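Local coordinates for response regulator aspartate phosphatase H (Bacillus subtilis, PDB 3Q15), which dephosphorylates the sporulation response regulator Spo0F, also acts on the competence regulator ComA, and takes part in separating competence and sporulation in time, at residues Ala6-Ile16 with Glu37-Asp48. Sequence-based numbering, arbitrary orientation.
Sequences AIPSSRVGVKI and EVEQDIQQMEED
I7 and M45 bridge their backbones, CA to CA 4.5 Å, through two backbone hydrogen bonds, I7 N to Q44 O and E46 N to I7 O, both 3.0 Å. Beyond them helix 9-16 and helix 37-41 run antiparallel at 170° with axes 10.1 Å apart. I7 CD1 rests on the D41 backbone and Q44 CB, beside the bridge. The E46 carboxylate reaches back to the start of helix 9-16: OE1 takes S9 N at 3.2 Å, the N-H pointing almost straight at it (172°) from above the carboxylate plane. The S9 hydroxyl, set by chi1 of 61° between its own N and carbonyl carbon, donates to the anti lone pair of D48 OD2 at 2.7 Å; D48 OD1 meanwhile makes weak bonds to D50 N and L51 N, capping helix 49-67. Two helix starts are thus tied together within the N-terminal three-helix bundle of this Rap protein, whose helix 49-67 packs against I16, V38, I42 and M45. V12 lies over segment 37-48, CG1 on V38 CG1 and I42 CG1, CG2 against D41 CB and 3.9 Å from M45 SD; I16 CG1 lies across V38 CG1. At the far end K15 runs past V38 CG2 and bends at chi3, and its NZ forms salt bridges with D41 OD1 (2.7 Å, syn lone pair) and, at 3.2 Å, with E37 OE1 on its anti side. A methionine in its place would probably keep some of the contact with V38 but leave both carboxylates without their shared cation.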
loop_
_atom_site.group_PDB
_atom_site.type_symbol
_atom_site.label_atom_id
_atom_site.label_comp_id
_atom_site.label_asym_id
_atom_site.label_seq_id
_atom_site.Cartn_x
_atom_site.Cartn_y
_atom_site.Cartn_z
ATOM N N ALA A 6 -26.364 -11.581 -10.525
ATOM C CA ALA A 6 -26.078 -10.182 -10.826
ATOM C C ALA A 6 -24.637 -10.003 -11.291
ATOM O O ALA A 6 -23.706 -10.524 -10.676
ATOM C CB ALA A 6 -26.355 -9.308 -9.612
ATOM N N ILE A 7 -24.461 -9.259 -12.377
ATOM C CA ILE A 7 -23.139 -9.018 -12.943
ATOM C C ILE A 7 -22.418 -7.892 -12.206
ATOM O O ILE A 7 -22.944 -6.788 -12.089
ATOM C CB ILE A 7 -23.237 -8.644 -14.436
ATOM C CG1 ILE A 7 -24.102 -9.660 -15.188
ATOM C CG2 ILE A 7 -21.851 -8.542 -15.055
ATOM C CD1 ILE A 7 -24.322 -9.316 -16.650
ATOM N N PRO A 8 -21.208 -8.174 -11.701
ATOM C CA PRO A 8 -20.388 -7.145 -11.051
ATOM C C PRO A 8 -20.095 -6.003 -12.018
ATOM O O PRO A 8 -19.760 -6.260 -13.171
ATOM C CB PRO A 8 -19.093 -7.888 -10.715
ATOM C CG PRO A 8 -19.468 -9.330 -10.677
ATOM C CD PRO A 8 -20.563 -9.499 -11.684
ATOM N N SER A 9 -20.216 -4.766 -11.544
ATOM C CA SER A 9 -20.033 -3.588 -12.389
ATOM C C SER A 9 -18.612 -3.464 -12.934
ATOM O O SER A 9 -18.391 -2.821 -13.958
ATOM C CB SER A 9 -20.407 -2.317 -11.627
ATOM O OG SER A 9 -19.583 -2.152 -10.487
ATOM N N SER A 10 -17.652 -4.069 -12.243
ATOM C CA SER A 10 -16.269 -4.075 -12.704
ATOM C C SER A 10 -16.140 -4.912 -13.974
ATOM O O SER A 10 -15.363 -4.585 -14.875
ATOM C CB SER A 10 -15.348 -4.631 -11.622
ATOM O OG SER A 10 -15.622 -6.000 -11.397
ATOM N N ARG A 11 -16.907 -5.996 -14.038
ATOM C CA ARG A 11 -16.941 -6.837 -15.225
ATOM C C ARG A 11 -17.480 -6.038 -16.403
ATOM O O ARG A 11 -16.948 -6.111 -17.508
ATOM C CB ARG A 11 -17.802 -8.080 -14.990
ATOM C CG ARG A 11 -17.713 -9.113 -16.102
ATOM C CD ARG A 11 -18.622 -10.298 -15.824
ATOM N NE ARG A 11 -18.278 -10.972 -14.576
ATOM C CZ ARG A 11 -19.051 -11.874 -13.975
ATOM N NH1 ARG A 11 -20.221 -12.208 -14.504
ATOM N NH2 ARG A 11 -18.656 -12.438 -12.840
ATOM N N VAL A 12 -18.533 -5.265 -16.164
ATOM C CA VAL A 12 -19.102 -4.430 -17.216
ATOM C C VAL A 12 -18.146 -3.294 -17.572
ATOM O O VAL A 12 -18.078 -2.857 -18.725
ATOM C CB VAL A 12 -20.468 -3.860 -16.812
ATOM C CG1 VAL A 12 -21.000 -2.941 -17.902
ATOM C CG2 VAL A 12 -21.446 -4.990 -16.537
ATOM N N GLY A 13 -17.399 -2.832 -16.577
ATOM C CA GLY A 13 -16.417 -1.784 -16.788
ATOM C C GLY A 13 -15.315 -2.164 -17.763
ATOM O O GLY A 13 -14.939 -1.364 -18.619
ATOM N N VAL A 14 -14.790 -3.379 -17.635
ATOM C CA VAL A 14 -13.712 -3.818 -18.512
ATOM C C VAL A 14 -14.195 -4.078 -19.940
ATOM O O VAL A 14 -13.426 -3.945 -20.888
ATOM C CB VAL A 14 -12.960 -5.052 -17.966
ATOM C CG1 VAL A 14 -12.222 -4.697 -16.684
ATOM C CG2 VAL A 14 -13.913 -6.216 -17.746
ATOM N N LYS A 15 -15.464 -4.443 -20.094
ATOM C CA LYS A 15 -16.037 -4.601 -21.426
ATOM C C LYS A 15 -16.174 -3.235 -22.100
ATOM O O LYS A 15 -15.971 -3.107 -23.310
ATOM C CB LYS A 15 -17.390 -5.315 -21.374
ATOM C CG LYS A 15 -18.062 -5.445 -22.732
ATOM C CD LYS A 15 -19.314 -6.305 -22.669
ATOM C CE LYS A 15 -18.978 -7.746 -22.306
ATOM N NZ LYS A 15 -20.169 -8.638 -22.377
ATOM N N ILE A 16 -16.511 -2.221 -21.308
ATOM C CA ILE A 16 -16.540 -0.840 -21.786
ATOM C C ILE A 16 -15.137 -0.393 -22.212
ATOM O O ILE A 16 -14.973 0.308 -23.211
ATOM C CB ILE A 16 -17.098 0.124 -20.713
ATOM C CG1 ILE A 16 -18.574 -0.177 -20.445
ATOM C CG2 ILE A 16 -16.929 1.573 -21.150
ATOM C CD1 ILE A 16 -19.227 0.758 -19.451
ATOM N N GLU A 37 -23.621 -5.202 -26.403
ATOM C CA GLU A 37 -23.443 -6.138 -25.297
ATOM C C GLU A 37 -23.513 -5.423 -23.957
ATOM O O GLU A 37 -24.170 -5.890 -23.030
ATOM C CB GLU A 37 -22.113 -6.885 -25.422
ATOM C CG GLU A 37 -22.027 -7.801 -26.630
ATOM C CD GLU A 37 -20.749 -8.613 -26.651
ATOM O OE1 GLU A 37 -20.070 -8.682 -25.606
ATOM O OE2 GLU A 37 -20.423 -9.180 -27.714
ATOM N N VAL A 38 -22.828 -4.290 -23.858
ATOM C CA VAL A 38 -22.796 -3.526 -22.616
ATOM C C VAL A 38 -24.206 -3.147 -22.183
ATOM O O VAL A 38 -24.549 -3.232 -21.002
ATOM C CB VAL A 38 -21.943 -2.255 -22.755
ATOM C CG1 VAL A 38 -22.085 -1.381 -21.521
ATOM C CG2 VAL A 38 -20.489 -2.615 -22.990
ATOM N N GLU A 39 -25.021 -2.740 -23.151
ATOM C CA GLU A 39 -26.383 -2.296 -22.875
ATOM C C GLU A 39 -27.270 -3.437 -22.389
ATOM O O GLU A 39 -28.314 -3.210 -21.777
ATOM C CB GLU A 39 -26.980 -1.623 -24.112
ATOM C CG GLU A 39 -26.281 -0.326 -24.482
ATOM C CD GLU A 39 -26.675 0.189 -25.848
ATOM O OE1 GLU A 39 -27.299 -0.571 -26.621
ATOM O OE2 GLU A 39 -26.357 1.359 -26.149
ATOM N N GLN A 40 -26.847 -4.665 -22.660
ATOM C CA GLN A 40 -27.545 -5.835 -22.153
ATOM C C GLN A 40 -27.070 -6.166 -20.744
ATOM O O GLN A 40 -27.879 -6.408 -19.847
ATOM C CB GLN A 40 -27.339 -7.034 -23.081
ATOM C CG GLN A 40 -27.991 -6.879 -24.448
ATOM C CD GLN A 40 -29.506 -6.812 -24.365
ATOM O OE1 GLN A 40 -30.104 -7.261 -23.386
ATOM N NE2 GLN A 40 -30.134 -6.247 -25.393
ATOM N N ASP A 41 -25.754 -6.168 -20.552
ATOM C CA ASP A 41 -25.170 -6.515 -19.262
ATOM C C ASP A 41 -25.658 -5.592 -18.148
ATOM O O ASP A 41 -25.892 -6.035 -17.024
ATOM C CB ASP A 41 -23.640 -6.487 -19.332
ATOM C CG ASP A 41 -23.082 -7.478 -20.338
ATOM O OD1 ASP A 41 -21.933 -7.287 -20.788
ATOM O OD2 ASP A 41 -23.796 -8.445 -20.681
ATOM N N ILE A 42 -25.808 -4.310 -18.468
ATOM C CA ILE A 42 -26.258 -3.323 -17.489
ATOM C C ILE A 42 -27.650 -3.641 -16.938
ATOM O O ILE A 42 -27.948 -3.368 -15.773
ATOM C CB ILE A 42 -26.228 -1.897 -18.072
ATOM C CG1 ILE A 42 -24.781 -1.459 -18.306
ATOM C CG2 ILE A 42 -26.932 -0.928 -17.144
ATOM C CD1 ILE A 42 -24.641 -0.052 -18.821
ATOM N N GLN A 43 -28.495 -4.235 -17.776
ATOM C CA GLN A 43 -29.845 -4.607 -17.366
ATOM C C GLN A 43 -29.824 -5.694 -16.294
ATOM O O GLN A 43 -30.845 -5.982 -15.671
ATOM C CB GLN A 43 -30.659 -5.077 -18.575
ATOM C CG GLN A 43 -30.727 -4.066 -19.708
ATOM C CD GLN A 43 -31.545 -4.562 -20.886
ATOM O OE1 GLN A 43 -32.206 -5.600 -20.806
ATOM N NE2 GLN A 43 -31.504 -3.822 -21.988
ATOM N N GLN A 44 -28.655 -6.296 -16.088
ATOM C CA GLN A 44 -28.486 -7.344 -15.086
ATOM C C GLN A 44 -27.344 -7.009 -14.128
ATOM O O GLN A 44 -26.901 -7.856 -13.353
ATOM C CB GLN A 44 -28.217 -8.691 -15.765
ATOM C CG GLN A 44 -29.371 -9.215 -16.609
ATOM C CD GLN A 44 -30.524 -9.733 -15.769
ATOM O OE1 GLN A 44 -31.653 -9.253 -15.880
ATOM N NE2 GLN A 44 -30.246 -10.723 -14.928
ATOM N N MET A 45 -26.873 -5.768 -14.183
ATOM C CA MET A 45 -25.720 -5.347 -13.391
ATOM C C MET A 45 -26.113 -4.886 -11.993
ATOM O O MET A 45 -27.178 -4.302 -11.797
ATOM C CB MET A 45 -24.968 -4.222 -14.107
ATOM C CG MET A 45 -23.706 -3.757 -13.390
ATOM S SD MET A 45 -22.948 -2.319 -14.173
ATOM C CE MET A 45 -24.178 -1.059 -13.837
ATOM N N GLU A 46 -25.242 -5.148 -11.022
ATOM C CA GLU A 46 -25.406 -4.595 -9.685
ATOM C C GLU A 46 -25.418 -3.074 -9.782
ATOM O O GLU A 46 -24.854 -2.501 -10.717
ATOM C CB GLU A 46 -24.266 -5.050 -8.773
ATOM C CG GLU A 46 -22.898 -4.544 -9.203
ATOM C CD GLU A 46 -21.806 -4.883 -8.208
ATOM O OE1 GLU A 46 -20.644 -4.475 -8.433
ATOM O OE2 GLU A 46 -22.109 -5.557 -7.201
ATOM N N GLU A 47 -26.063 -2.420 -8.824
ATOM C CA GLU A 47 -26.148 -0.964 -8.832
ATOM C C GLU A 47 -24.766 -0.323 -8.713
ATOM O O GLU A 47 -23.985 -0.660 -7.824
ATOM C CB GLU A 47 -27.078 -0.459 -7.722
ATOM C CG GLU A 47 -28.558 -0.737 -7.979
ATOM C CD GLU A 47 -29.479 -0.043 -6.985
ATOM O OE1 GLU A 47 -28.975 0.580 -6.026
ATOM O OE2 GLU A 47 -30.714 -0.120 -7.167
ATOM N N ASP A 48 -24.474 0.594 -9.633
ATOM C CA ASP A 48 -23.230 1.355 -9.616
ATOM C C ASP A 48 -23.365 2.571 -10.525
ATOM O O ASP A 48 -23.072 2.500 -11.720
ATOM C CB ASP A 48 -22.051 0.492 -10.075
ATOM C CG ASP A 48 -20.706 1.181 -9.877
ATOM O OD1 ASP A 48 -20.676 2.426 -9.775
ATOM O OD2 ASP A 48 -19.676 0.478 -9.821
#